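Local coordinates for protein JamJ (Lyngbya majuscula, PDB 5DOZ) that is an NADPH-binding enoyl reductase of a polyketide synthase that probably forms a cyclopropane ring on a carrier-protein-bound intermediate, at residues I137-A142 against Q297-K302; A122-L127 against Q290-L295; H161-G166 against A170-A175. All blocks are in the same frame, centred on the assembly; numbering follows the deposited sequence.

How the interactions relate
All three contacts are buried, but they differ in chemistry and place. Interaction 3 lies nearest the middle of the chain and combines a small apolar contact with polar bonds to NADPH. A glycine-rich loop there binds phosphates of NADPH by hydrogen bonds. Interaction 1 has a cofactor side at I137 and T141 and an aromatic side at F139 and F299. Interaction 2 lies farther out and does not touch NADPH; a tryptophan meets a loop there. Interactions 1 and 2 use the consecutive helices 296-300 and 287-293, and F140 packs on W292 and I291. Interactions 1 and 3 join where helix 136-149 lies against helix 166-177, with P138 against G166 and A170.

Interaction 1: residues I137-A142 against Q297-K302; sequences IPFFTA and QCFENK. With NDP (NADPH dihydro-nicotinamide-adenine-dinucleotide phosphate), chain E.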
loop_
_atom_site.group_PDB
_atom_site.type_symbol
_atom_site.label_atom_id
_atom_site.label_comp_id
_atom_site.label_asym_id
_atom_site.label_seq_id
_atom_site.Cartn_x
_atom_site.Cartn_y
_atom_site.Cartn_z
ATOM N N ILE A 137 3.310 -0.845 3.468
ATOM C CA ILE A 137 1.976 -0.842 2.860
ATOM C C ILE A 137 1.825 -1.821 1.682
ATOM O O ILE A 137 0.870 -2.592 1.662
ATOM C CB ILE A 137 1.490 0.577 2.474
ATOM C CG1 ILE A 137 1.346 1.473 3.714
ATOM C CG2 ILE A 137 0.180 0.514 1.698
ATOM C CD1 ILE A 137 0.643 0.844 4.899
ATOM N N PRO A 138 2.763 -1.809 0.707
ATOM C CA PRO A 138 2.604 -2.726 -0.422
ATOM C C PRO A 138 2.537 -4.199 -0.015
ATOM O O PRO A 138 1.575 -4.885 -0.362
ATOM C CB PRO A 138 3.863 -2.459 -1.266
ATOM C CG PRO A 138 4.226 -1.056 -0.941
ATOM C CD PRO A 138 3.966 -0.970 0.538
ATOM N N PHE A 139 3.545 -4.672 0.715
ATOM C CA PHE A 139 3.621 -6.078 1.094
ATOM C C PHE A 139 2.603 -6.517 2.143
ATOM O O PHE A 139 2.072 -7.619 2.045
ATOM C CB PHE A 139 5.048 -6.471 1.490
ATOM C CG PHE A 139 5.925 -6.794 0.311
ATOM C CD1 PHE A 139 5.918 -8.071 -0.246
ATOM C CD2 PHE A 139 6.745 -5.822 -0.252
ATOM C CE1 PHE A 139 6.724 -8.377 -1.337
ATOM C CE2 PHE A 139 7.550 -6.119 -1.341
ATOM C CZ PHE A 139 7.541 -7.399 -1.885
ATOM N N PHE A 140 2.331 -5.668 3.137
ATOM C CA PHE A 140 1.306 -5.987 4.139
ATOM C C PHE A 140 -0.101 -6.010 3.538
ATOM O O PHE A 140 -0.915 -6.845 3.927
ATOM C CB PHE A 140 1.357 -5.030 5.335
ATOM C CG PHE A 140 2.510 -5.276 6.280
ATOM C CD1 PHE A 140 3.826 -5.314 5.821
ATOM C CD2 PHE A 140 2.279 -5.440 7.637
ATOM C CE1 PHE A 140 4.880 -5.527 6.693
ATOM C CE2 PHE A 140 3.329 -5.652 8.521
ATOM C CZ PHE A 140 4.631 -5.690 8.049
ATOM N N THR A 141 -0.382 -5.103 2.598
ATOM C CA THR A 141 -1.667 -5.112 1.886
ATOM C C THR A 141 -1.767 -6.341 0.981
ATOM O O THR A 141 -2.781 -7.041 0.986
ATOM C CB THR A 141 -1.884 -3.832 1.049
ATOM O OG1 THR A 141 -1.738 -2.679 1.887
ATOM C CG2 THR A 141 -3.277 -3.815 0.401
ATOM N N ALA A 142 -0.707 -6.599 0.216
ATOM C CA ALA A 142 -0.662 -7.749 -0.683
ATOM C C ALA A 142 -0.774 -9.052 0.092
ATOM O O ALA A 142 -1.554 -9.931 -0.282
ATOM C CB ALA A 142 0.601 -7.730 -1.529
ATOM N N GLN A 297 11.390 -13.439 7.294
ATOM C CA GLN A 297 12.324 -14.506 6.944
ATOM C C GLN A 297 12.529 -14.612 5.432
ATOM O O GLN A 297 13.622 -14.929 4.980
ATOM C CB GLN A 297 11.875 -15.843 7.544
ATOM C CG GLN A 297 11.978 -15.889 9.065
ATOM C CD GLN A 297 11.023 -16.878 9.717
ATOM O OE1 GLN A 297 10.216 -17.528 9.048
ATOM N NE2 GLN A 297 11.114 -16.994 11.036
ATOM N N CYS A 298 11.478 -14.325 4.664
ATOM C CA CYS A 298 11.565 -14.273 3.204
ATOM C C CYS A 298 12.531 -13.171 2.725
ATOM O O CYS A 298 13.320 -13.389 1.801
ATOM C CB CYS A 298 10.178 -14.069 2.582
ATOM S SG CYS A 298 8.814 -14.985 3.349
ATOM N N PHE A 299 12.462 -11.999 3.356
ATOM C CA PHE A 299 13.365 -10.885 3.046
ATOM C C PHE A 299 14.783 -11.169 3.540
ATOM O O PHE A 299 15.761 -10.766 2.902
ATOM C CB PHE A 299 12.846 -9.558 3.625
ATOM C CG PHE A 299 11.659 -8.988 2.883
ATOM C CD1 PHE A 299 11.823 -8.357 1.650
ATOM C CD2 PHE A 299 10.376 -9.073 3.422
ATOM C CE1 PHE A 299 10.730 -7.834 0.967
ATOM C CE2 PHE A 299 9.280 -8.552 2.746
ATOM C CZ PHE A 299 9.458 -7.931 1.516
ATOM N N GLU A 300 14.879 -11.868 4.669
ATOM C CA GLU A 300 16.164 -12.296 5.225
ATOM C C GLU A 300 16.887 -13.283 4.304
ATOM O O GLU A 300 18.090 -13.159 4.072
ATOM C CB GLU A 300 15.975 -12.902 6.620
ATOM C CG GLU A 300 15.830 -11.861 7.724
ATOM C CD GLU A 300 15.484 -12.453 9.083
ATOM O OE1 GLU A 300 15.417 -13.693 9.214
ATOM O OE2 GLU A 300 15.274 -11.667 10.031
ATOM N N ASN A 301 16.137 -14.244 3.769
ATOM C CA ASN A 301 16.686 -15.256 2.872
ATOM C C ASN A 301 16.687 -14.818 1.403
ATOM O O ASN A 301 16.920 -15.631 0.506
ATOM C CB ASN A 301 15.924 -16.576 3.041
ATOM C CG ASN A 301 15.861 -17.039 4.489
ATOM O OD1 ASN A 301 16.490 -16.458 5.378
ATOM N ND2 ASN A 301 15.093 -18.093 4.733
ATOM N N LYS A 302 16.418 -13.528 1.183
ATOM C CA LYS A 302 16.358 -12.890 -0.143
ATOM C C LYS A 302 15.467 -13.623 -1.145
ATOM O O LYS A 302 15.780 -13.714 -2.337
ATOM C CB LYS A 302 17.767 -12.641 -0.704
ATOM C CG LYS A 302 18.530 -11.541 0.023
ATOM C CD LYS A 302 19.870 -11.243 -0.637
ATOM C CE LYS A 302 20.447 -9.936 -0.104
ATOM N NZ LYS A 302 21.765 -9.583 -0.702
HETATM P PA NDP E . 0.051 3.561 -7.036
HETATM O O1A NDP E . -0.178 5.033 -7.319
HETATM O O2A NDP E . 1.451 3.027 -6.893
HETATM O O5B NDP E . -0.642 2.705 -8.208
HETATM C C5B NDP E . -1.610 3.264 -9.087
HETATM C C4B NDP E . -1.507 2.498 -10.395
HETATM O O4B NDP E . -2.780 2.521 -11.051
HETATM C C3B NDP E . -0.509 3.111 -11.372
HETATM O O3B NDP E . 0.779 2.491 -11.294
HETATM C C2B NDP E . -1.114 2.809 -12.718
HETATM O O2B NDP E . -0.516 1.622 -13.214
HETATM C C1B NDP E . -2.579 2.505 -12.461
HETATM N N9A NDP E . -3.457 3.513 -13.084
HETATM C C8A NDP E . -3.284 4.844 -13.069
HETATM N N7A NDP E . -4.285 5.459 -13.737
HETATM C C5A NDP E . -5.120 4.502 -14.189
HETATM C C6A NDP E . -6.379 4.451 -14.965
HETATM N N6A NDP E . -6.967 5.585 -15.404
HETATM N N1A NDP E . -6.923 3.233 -15.219
HETATM C C2A NDP E . -6.356 2.090 -14.790
HETATM N N3A NDP E . -5.213 2.071 -14.080
HETATM C C4A NDP E . -4.567 3.221 -13.754
HETATM O O3 NDP E . -0.845 3.140 -5.766
HETATM P PN NDP E . -0.671 1.824 -4.855
HETATM O O1N NDP E . -0.154 0.684 -5.680
HETATM O O2N NDP E . 0.050 2.209 -3.594
HETATM O O5D NDP E . -2.192 1.477 -4.451
HETATM C C5D NDP E . -3.198 1.223 -5.440
HETATM C C4D NDP E . -4.590 1.496 -4.869
HETATM O O4D NDP E . -4.804 0.760 -3.662
HETATM C C3D NDP E . -4.793 2.952 -4.499
HETATM O O3D NDP E . -6.132 3.295 -4.851
HETATM C C2D NDP E . -4.610 2.991 -2.992
HETATM O O2D NDP E . -5.286 4.082 -2.350
HETATM C C1D NDP E . -5.141 1.630 -2.579
HETATM N N1N NDP E . -4.537 1.141 -1.339
HETATM C C2N NDP E . -5.350 0.625 -0.407
HETATM C C3N NDP E . -4.858 -0.107 0.667
HETATM C C7N NDP E . -5.809 -0.872 1.543
HETATM O O7N NDP E . -5.530 -1.108 2.707
HETATM N N7N NDP E . -6.958 -1.291 1.020
HETATM C C4N NDP E . -3.390 -0.010 1.028
HETATM C C5N NDP E . -2.606 0.468 -0.109
HETATM C C6N NDP E . -3.199 1.100 -1.200
HETATM P P2B NDP E . -0.511 1.291 -14.778
HETATM O O1X NDP E . 0.188 2.467 -15.421
HETATM O O2X NDP E . 0.255 0.005 -14.815
HETATM O O3X NDP E . -1.967 1.150 -15.146
#
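I137 O, in the helix that sends F139 out to F299, is gripped twice by T141. T141 N donates to I137 O at 3.0 Å, the ordinary helical bond. T141 OG1 adds a shorter bond to I137 O of 2.6 Å. The two donors reach the carbonyl from opposite faces of its plane. The hydroxyl can do this because it sits beside its own backbone N (chi1 -55°), which turns it back along the helix. Its far side meets the cofactor. T141 OG1 lies 3.3 Å from C4N of the nicotinamide, the carbon that carries the hydride in NADPH. I137 CG2 comes equally close, 3.3 Å from C5N of the same ring. Helix 136-149 thus lines the nicotinamide end of the NADPH pocket. The I137 amide is held by E79.

The contact with 297-302 is on a different side of this helix. It is an edge-to-face (T-shaped) aromatic pair. F299 CZ sits over the middle of one face of the F139 ring, 3.7 Å above its plane. F139 CD2 is 3.9 Å from F299 CZ, and the other ring carbons are about as near. The centroids are 5.0 Å apart and the planes meet at 81°. Helix 296-300 closes just beyond F299 in a Schellman motif, with K302 as the positive-phi C-prime residue. K302 N makes a weak bond to F299 O. L304, in the loop that follows, packs on F299, while L307 touches F139. A170 and Q173 of helix 166-177 also lie against F139.

Interaction 2: residues A122-L127 against Q290-L295; sequences AKPANL and QIWKKL
P124 and W292 meet at the edge of the indole. P124 CG lies close to the ring plane, 3.5 Å from W292 CZ2 and 3.6 Å from W292 CH2. P124 CD backs it up; P124 CD is 3.7 Å from W292 CZ2. The pyrrolidine therefore abuts the rim of the six-membered ring and does not stack on it. Next to this, A122 O is 3.2 Å from W292 NE1. The carbonyl approaches the indole obliquely. A122 O is also 3.5 Å from W292 CZ2. W292 CG lies anti to the backbone N (chi1 -173°), which carries the indole out from helix 287-293 to the loop.

The loop leaves strand 120-122 of the mixed sheet, in the part of the chain related to GroES-like domains. After K123 it folds into a type I beta turn from P124 to L127, closed by L127 N to P124 O. Were W292 replaced by an alanine, a gap would probably open beside P124 and the A122 carbonyl would lose its indole neighbour.

M101 of strand 99-103 packs on both P124 and W292, and K123 forms a salt bridge with E99 and pairs with it through the backbone as well. I291 rests on F140 and N148 of helix 136-149, and L295, at the N-cap position of helix 296-300, touches Y143.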
loop_
_atom_site.group_PDB
_atom_site.type_symbol
_atom_site.label_atom_id
_atom_site.label_comp_id
_atom_site.label_asym_id
_atom_site.label_seq_id
_atom_site.Cartn_x
_atom_site.Cartn_y
_atom_site.Cartn_z
ATOM N N ALA A 122 10.556 -4.466 13.121
ATOM C CA ALA A 122 12.008 -4.405 12.948
ATOM C C ALA A 122 12.370 -4.363 11.474
ATOM O O ALA A 122 11.786 -5.088 10.667
ATOM C CB ALA A 122 12.672 -5.600 13.619
ATOM N N LYS A 123 13.322 -3.503 11.124
ATOM C CA LYS A 123 13.883 -3.509 9.779
ATOM C C LYS A 123 14.755 -4.753 9.599
ATOM O O LYS A 123 15.539 -5.093 10.492
ATOM C CB LYS A 123 14.717 -2.248 9.521
ATOM C CG LYS A 123 15.149 -2.085 8.065
ATOM C CD LYS A 123 16.154 -0.962 7.862
ATOM C CE LYS A 123 17.586 -1.480 7.817
ATOM N NZ LYS A 123 18.114 -1.878 9.150
ATOM N N PRO A 124 14.611 -5.446 8.452
ATOM C CA PRO A 124 15.536 -6.527 8.104
ATOM C C PRO A 124 16.947 -5.970 7.950
ATOM O O PRO A 124 17.180 -5.103 7.107
ATOM C CB PRO A 124 15.009 -7.027 6.755
ATOM C CG PRO A 124 13.597 -6.568 6.692
ATOM C CD PRO A 124 13.574 -5.261 7.421
ATOM N N ALA A 125 17.871 -6.466 8.770
ATOM C CA ALA A 125 19.215 -5.894 8.908
ATOM C C ALA A 125 20.048 -5.930 7.632
ATOM O O ALA A 125 20.934 -5.092 7.447
ATOM C CB ALA A 125 19.962 -6.573 10.051
ATOM N N ASN A 126 19.767 -6.895 6.757
ATOM C CA ASN A 126 20.475 -7.020 5.481
ATOM C C ASN A 126 20.054 -5.983 4.427
ATOM O O ASN A 126 20.689 -5.874 3.375
ATOM C CB ASN A 126 20.315 -8.436 4.919
ATOM C CG ASN A 126 18.878 -8.760 4.564
ATOM O OD1 ASN A 126 17.982 -8.692 5.414
ATOM N ND2 ASN A 126 18.644 -9.101 3.303
ATOM N N LEU A 127 18.994 -5.226 4.711
ATOM C CA LEU A 127 18.496 -4.200 3.788
ATOM C C LEU A 127 18.935 -2.792 4.175
ATOM O O LEU A 127 19.225 -2.523 5.342
ATOM C CB LEU A 127 16.965 -4.242 3.703
ATOM C CG LEU A 127 16.298 -5.459 3.057
ATOM C CD1 LEU A 127 14.793 -5.381 3.243
ATOM C CD2 LEU A 127 16.646 -5.571 1.580
ATOM N N GLN A 290 1.828 -9.971 13.329
ATOM C CA GLN A 290 1.631 -11.296 12.753
ATOM C C GLN A 290 2.080 -11.384 11.295
ATOM O O GLN A 290 2.855 -12.272 10.940
ATOM C CB GLN A 290 0.183 -11.771 12.915
ATOM C CG GLN A 290 -0.094 -12.461 14.247
ATOM C CD GLN A 290 0.706 -13.746 14.456
ATOM O OE1 GLN A 290 1.102 -14.422 13.499
ATOM N NE2 GLN A 290 0.939 -14.092 15.719
ATOM N N ILE A 291 1.607 -10.461 10.459
ATOM C CA ILE A 291 1.991 -10.441 9.044
ATOM C C ILE A 291 3.511 -10.402 8.907
ATOM O O ILE A 291 4.086 -11.179 8.143
ATOM C CB ILE A 291 1.336 -9.272 8.269
ATOM C CG1 ILE A 291 -0.174 -9.504 8.133
ATOM C CG2 ILE A 291 1.973 -9.094 6.888
ATOM C CD1 ILE A 291 -0.927 -8.345 7.508
ATOM N N TRP A 292 4.155 -9.523 9.671
ATOM C CA TRP A 292 5.602 -9.346 9.568
ATOM C C TRP A 292 6.378 -10.593 9.966
ATOM O O TRP A 292 7.387 -10.917 9.346
ATOM C CB TRP A 292 6.078 -8.135 10.375
ATOM C CG TRP A 292 7.525 -7.836 10.158
ATOM C CD1 TRP A 292 8.501 -7.784 11.105
ATOM C CD2 TRP A 292 8.168 -7.584 8.899
ATOM N NE1 TRP A 292 9.711 -7.494 10.522
ATOM C CE2 TRP A 292 9.534 -7.370 9.168
ATOM C CE3 TRP A 292 7.719 -7.516 7.570
ATOM C CZ2 TRP A 292 10.461 -7.088 8.158
ATOM C CZ3 TRP A 292 8.639 -7.235 6.565
ATOM C CH2 TRP A 292 9.993 -7.023 6.865
ATOM N N LYS A 293 5.903 -11.277 11.007
ATOM C CA LYS A 293 6.448 -12.569 11.421
ATOM C C LYS A 293 6.411 -13.595 10.286
ATOM O O LYS A 293 7.240 -14.505 10.236
ATOM C CB LYS A 293 5.669 -13.122 12.612
ATOM C CG LYS A 293 6.342 -12.932 13.960
ATOM C CD LYS A 293 5.775 -13.906 14.984
ATOM C CE LYS A 293 6.179 -15.340 14.661
ATOM N NZ LYS A 293 5.306 -16.343 15.329
ATOM N N LYS A 294 5.441 -13.445 9.389
ATOM C CA LYS A 294 5.276 -14.368 8.272
ATOM C C LYS A 294 5.991 -13.865 7.022
ATOM O O LYS A 294 5.961 -14.527 5.984
ATOM C CB LYS A 294 3.786 -14.626 7.985
ATOM C CG LYS A 294 2.947 -14.893 9.234
ATOM C CD LYS A 294 1.934 -16.009 9.027
ATOM C CE LYS A 294 0.826 -15.982 10.074
ATOM N NZ LYS A 294 -0.207 -14.954 9.751
ATOM N N LEU A 295 6.642 -12.705 7.127
ATOM C CA LEU A 295 7.311 -12.086 5.979
ATOM C C LEU A 295 8.808 -11.854 6.134
ATOM O O LEU A 295 9.540 -11.939 5.145
ATOM C CB LEU A 295 6.635 -10.761 5.588
ATOM C CG LEU A 295 5.354 -10.771 4.747
ATOM C CD1 LEU A 295 4.923 -9.340 4.452
ATOM C CD2 LEU A 295 5.510 -11.549 3.447
#

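Interaction 3: residues H161-G166 against A170-A175; sequences HAASGG and AAIQLA. With NDP (NADPH dihydro-nicotinamide-adenine-dinucleotide phosphate), chain E.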
loop_
_atom_site.group_PDB
_atom_site.type_symbol
_atom_site.label_atom_id
_atom_site.label_comp_id
_atom_site.label_asym_id
_atom_site.label_seq_id
_atom_site.Cartn_x
_atom_site.Cartn_y
_atom_site.Cartn_z
ATOM N N HIS A 161 -4.365 -6.219 -11.100
ATOM C CA HIS A 161 -4.558 -5.011 -11.908
ATOM C C HIS A 161 -3.546 -3.912 -11.587
ATOM O O HIS A 161 -3.044 -3.829 -10.467
ATOM C CB HIS A 161 -5.976 -4.459 -11.718
ATOM C CG HIS A 161 -6.987 -5.046 -12.655
ATOM N ND1 HIS A 161 -6.767 -5.163 -14.010
ATOM C CD2 HIS A 161 -8.240 -5.514 -12.436
ATOM C CE1 HIS A 161 -7.830 -5.700 -14.583
ATOM N NE2 HIS A 161 -8.739 -5.922 -13.651
ATOM N N ALA A 162 -3.256 -3.061 -12.572
ATOM C CA ALA A 162 -2.385 -1.893 -12.361
ATOM C C ALA A 162 -1.118 -2.302 -11.594
ATOM O O ALA A 162 -0.737 -1.685 -10.589
ATOM C CB ALA A 162 -3.151 -0.802 -11.624
ATOM N N ALA A 163 -0.472 -3.347 -12.103
ATOM C CA ALA A 163 0.532 -4.104 -11.355
ATOM C C ALA A 163 1.916 -3.450 -11.327
ATOM O O ALA A 163 2.863 -4.013 -10.776
ATOM C CB ALA A 163 0.606 -5.530 -11.897
ATOM N N SER A 164 2.030 -2.263 -11.918
ATOM C CA SER A 164 3.286 -1.517 -11.906
ATOM C C SER A 164 3.414 -0.624 -10.673
ATOM O O SER A 164 4.499 -0.127 -10.374
ATOM C CB SER A 164 3.418 -0.671 -13.170
ATOM O OG SER A 164 2.522 0.432 -13.133
ATOM N N GLY A 165 2.305 -0.410 -9.970
ATOM C CA GLY A 165 2.311 0.411 -8.753
ATOM C C GLY A 165 2.894 -0.330 -7.566
ATOM O O GLY A 165 3.348 -1.456 -7.703
ATOM N N GLY A 166 2.877 0.301 -6.395
ATOM C CA GLY A 166 3.454 -0.287 -5.186
ATOM C C GLY A 166 2.803 -1.586 -4.753
ATOM O O GLY A 166 3.471 -2.628 -4.646
ATOM N N ALA A 170 4.182 -5.661 -5.182
ATOM C CA ALA A 170 4.370 -6.576 -4.053
ATOM C C ALA A 170 3.580 -7.865 -4.269
ATOM O O ALA A 170 4.107 -8.966 -4.085
ATOM C CB ALA A 170 3.978 -5.908 -2.747
ATOM N N ALA A 171 2.322 -7.718 -4.685
ATOM C CA ALA A 171 1.455 -8.853 -4.976
ATOM C C ALA A 171 2.060 -9.770 -6.046
ATOM O O ALA A 171 1.965 -10.987 -5.935
ATOM C CB ALA A 171 0.068 -8.370 -5.387
ATOM N N ILE A 172 2.681 -9.181 -7.070
ATOM C CA ILE A 172 3.434 -9.940 -8.063
ATOM C C ILE A 172 4.458 -10.841 -7.370
ATOM O O ILE A 172 4.402 -12.056 -7.514
ATOM C CB ILE A 172 4.131 -9.021 -9.097
ATOM C CG1 ILE A 172 3.115 -8.483 -10.105
ATOM C CG2 ILE A 172 5.237 -9.771 -9.835
ATOM C CD1 ILE A 172 3.630 -7.322 -10.932
ATOM N N GLN A 173 5.374 -10.241 -6.610
ATOM C CA GLN A 173 6.394 -10.998 -5.876
ATOM C C GLN A 173 5.802 -12.103 -5.006
ATOM O O GLN A 173 6.308 -13.217 -4.992
ATOM C CB GLN A 173 7.249 -10.075 -5.009
ATOM C CG GLN A 173 8.337 -9.340 -5.771
ATOM C CD GLN A 173 9.407 -8.782 -4.853
ATOM O OE1 GLN A 173 10.119 -9.533 -4.187
ATOM N NE2 GLN A 173 9.533 -7.458 -4.819
ATOM N N LEU A 174 4.734 -11.788 -4.281
ATOM C CA LEU A 174 4.108 -12.770 -3.400
ATOM C C LEU A 174 3.469 -13.917 -4.177
ATOM O O LEU A 174 3.708 -15.084 -3.871
ATOM C CB LEU A 174 3.109 -12.106 -2.446
ATOM C CG LEU A 174 3.722 -11.260 -1.321
ATOM C CD1 LEU A 174 2.628 -10.640 -0.470
ATOM C CD2 LEU A 174 4.658 -12.085 -0.445
ATOM N N ALA A 175 2.682 -13.582 -5.196
ATOM C CA ALA A 175 1.983 -14.595 -5.987
ATOM C C ALA A 175 2.942 -15.590 -6.647
ATOM O O ALA A 175 2.693 -16.801 -6.620
ATOM C CB ALA A 175 1.081 -13.944 -7.023
HETATM P PA NDP E . 0.051 3.561 -7.036
HETATM O O1A NDP E . -0.178 5.033 -7.319
HETATM O O2A NDP E . 1.451 3.027 -6.893
HETATM O O5B NDP E . -0.642 2.705 -8.208
HETATM C C5B NDP E . -1.610 3.264 -9.087
HETATM C C4B NDP E . -1.507 2.498 -10.395
HETATM O O4B NDP E . -2.780 2.521 -11.051
HETATM C C3B NDP E . -0.509 3.111 -11.372
HETATM O O3B NDP E . 0.779 2.491 -11.294
HETATM C C2B NDP E . -1.114 2.809 -12.718
HETATM O O2B NDP E . -0.516 1.622 -13.214
HETATM C C1B NDP E . -2.579 2.505 -12.461
HETATM N N9A NDP E . -3.457 3.513 -13.084
HETATM C C8A NDP E . -3.284 4.844 -13.069
HETATM N N7A NDP E . -4.285 5.459 -13.737
HETATM C C5A NDP E . -5.120 4.502 -14.189
HETATM C C6A NDP E . -6.379 4.451 -14.965
HETATM N N6A NDP E . -6.967 5.585 -15.404
HETATM N N1A NDP E . -6.923 3.233 -15.219
HETATM C C2A NDP E . -6.356 2.090 -14.790
HETATM N N3A NDP E . -5.213 2.071 -14.080
HETATM C C4A NDP E . -4.567 3.221 -13.754
HETATM O O3 NDP E . -0.845 3.140 -5.766
HETATM P PN NDP E . -0.671 1.824 -4.855
HETATM O O1N NDP E . -0.154 0.684 -5.680
HETATM O O2N NDP E . 0.050 2.209 -3.594
HETATM O O5D NDP E . -2.192 1.477 -4.451
HETATM C C5D NDP E . -3.198 1.223 -5.440
HETATM C C4D NDP E . -4.590 1.496 -4.869
HETATM O O4D NDP E . -4.804 0.760 -3.662
HETATM C C3D NDP E . -4.793 2.952 -4.499
HETATM O O3D NDP E . -6.132 3.295 -4.851
HETATM C C2D NDP E . -4.610 2.991 -2.992
HETATM O O2D NDP E . -5.286 4.082 -2.350
HETATM C C1D NDP E . -5.141 1.630 -2.579
HETATM N N1N NDP E . -4.537 1.141 -1.339
HETATM C C2N NDP E . -5.350 0.625 -0.407
HETATM C C3N NDP E . -4.858 -0.107 0.667
HETATM C C7N NDP E . -5.809 -0.872 1.543
HETATM O O7N NDP E . -5.530 -1.108 2.707
HETATM N N7N NDP E . -6.958 -1.291 1.020
HETATM C C4N NDP E . -3.390 -0.010 1.028
HETATM C C5N NDP E . -2.606 0.468 -0.109
HETATM C C6N NDP E . -3.199 1.100 -1.200
HETATM P P2B NDP E . -0.511 1.291 -14.778
HETATM O O1X NDP E . 0.188 2.467 -15.421
HETATM O O2X NDP E . 0.255 0.005 -14.815
HETATM O O3X NDP E . -1.967 1.150 -15.146
#
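A163 and I172 form the tight apolar part of this contact. I172 CD1 lies 3.6 Å from A163 CB and 3.4 Å from A163 O. The isoleucine reaches this far because CD1 lies anti to CA about the CB–CG1 bond (chi2 166°). The methyl at its end presses on the loop where the loop turns. Nearby, the backbone joins the loop to its helix. A170 N donates to G166 O at 3.2 Å, the first-turn bond of the helix.

The loop has a second side, turned to NADPH, where packing gives way to polar bonds. G166 N donates to O2A of the pyrophosphate at 3.1 Å (161° at the hydrogen). G165, at the N-cap position, lies close beside the cofactor; a beta carbon there would run into O5B. The S164 beta carbon points away from the helix segment. S164 OG donates to O2X of the 2'-phosphate at 2.9 Å and accepts a weak bond from the ribose O3B. K190 NZ also bonds S164 OG and so probably helps to position it. A162 CB covers the adenosine ribose, 3.4 Å from O4B. This is the glycine-rich loop of a Rossmann-type dinucleotide-binding fold. The start of helix 166-177 faces the pyrophosphate, and its dipole probably helps to stabilise the negative charge. Farther along that helix, away from the loop, Q173 is partly exposed, and Q173 OE1 is hydrogen-bonded to H305 N.

The loop follows strand 157-160 of the six-stranded parallel sheet. H161 ND1 is hydrogen-bonded to T185 OG1 of strand 181-186, and H161 NE2 to N239 OD1. L194 of helix 191-198 lies on A163 and S164. L174 packs on A142 of helix 136-149, and A171 touches F227 of strand 223-228.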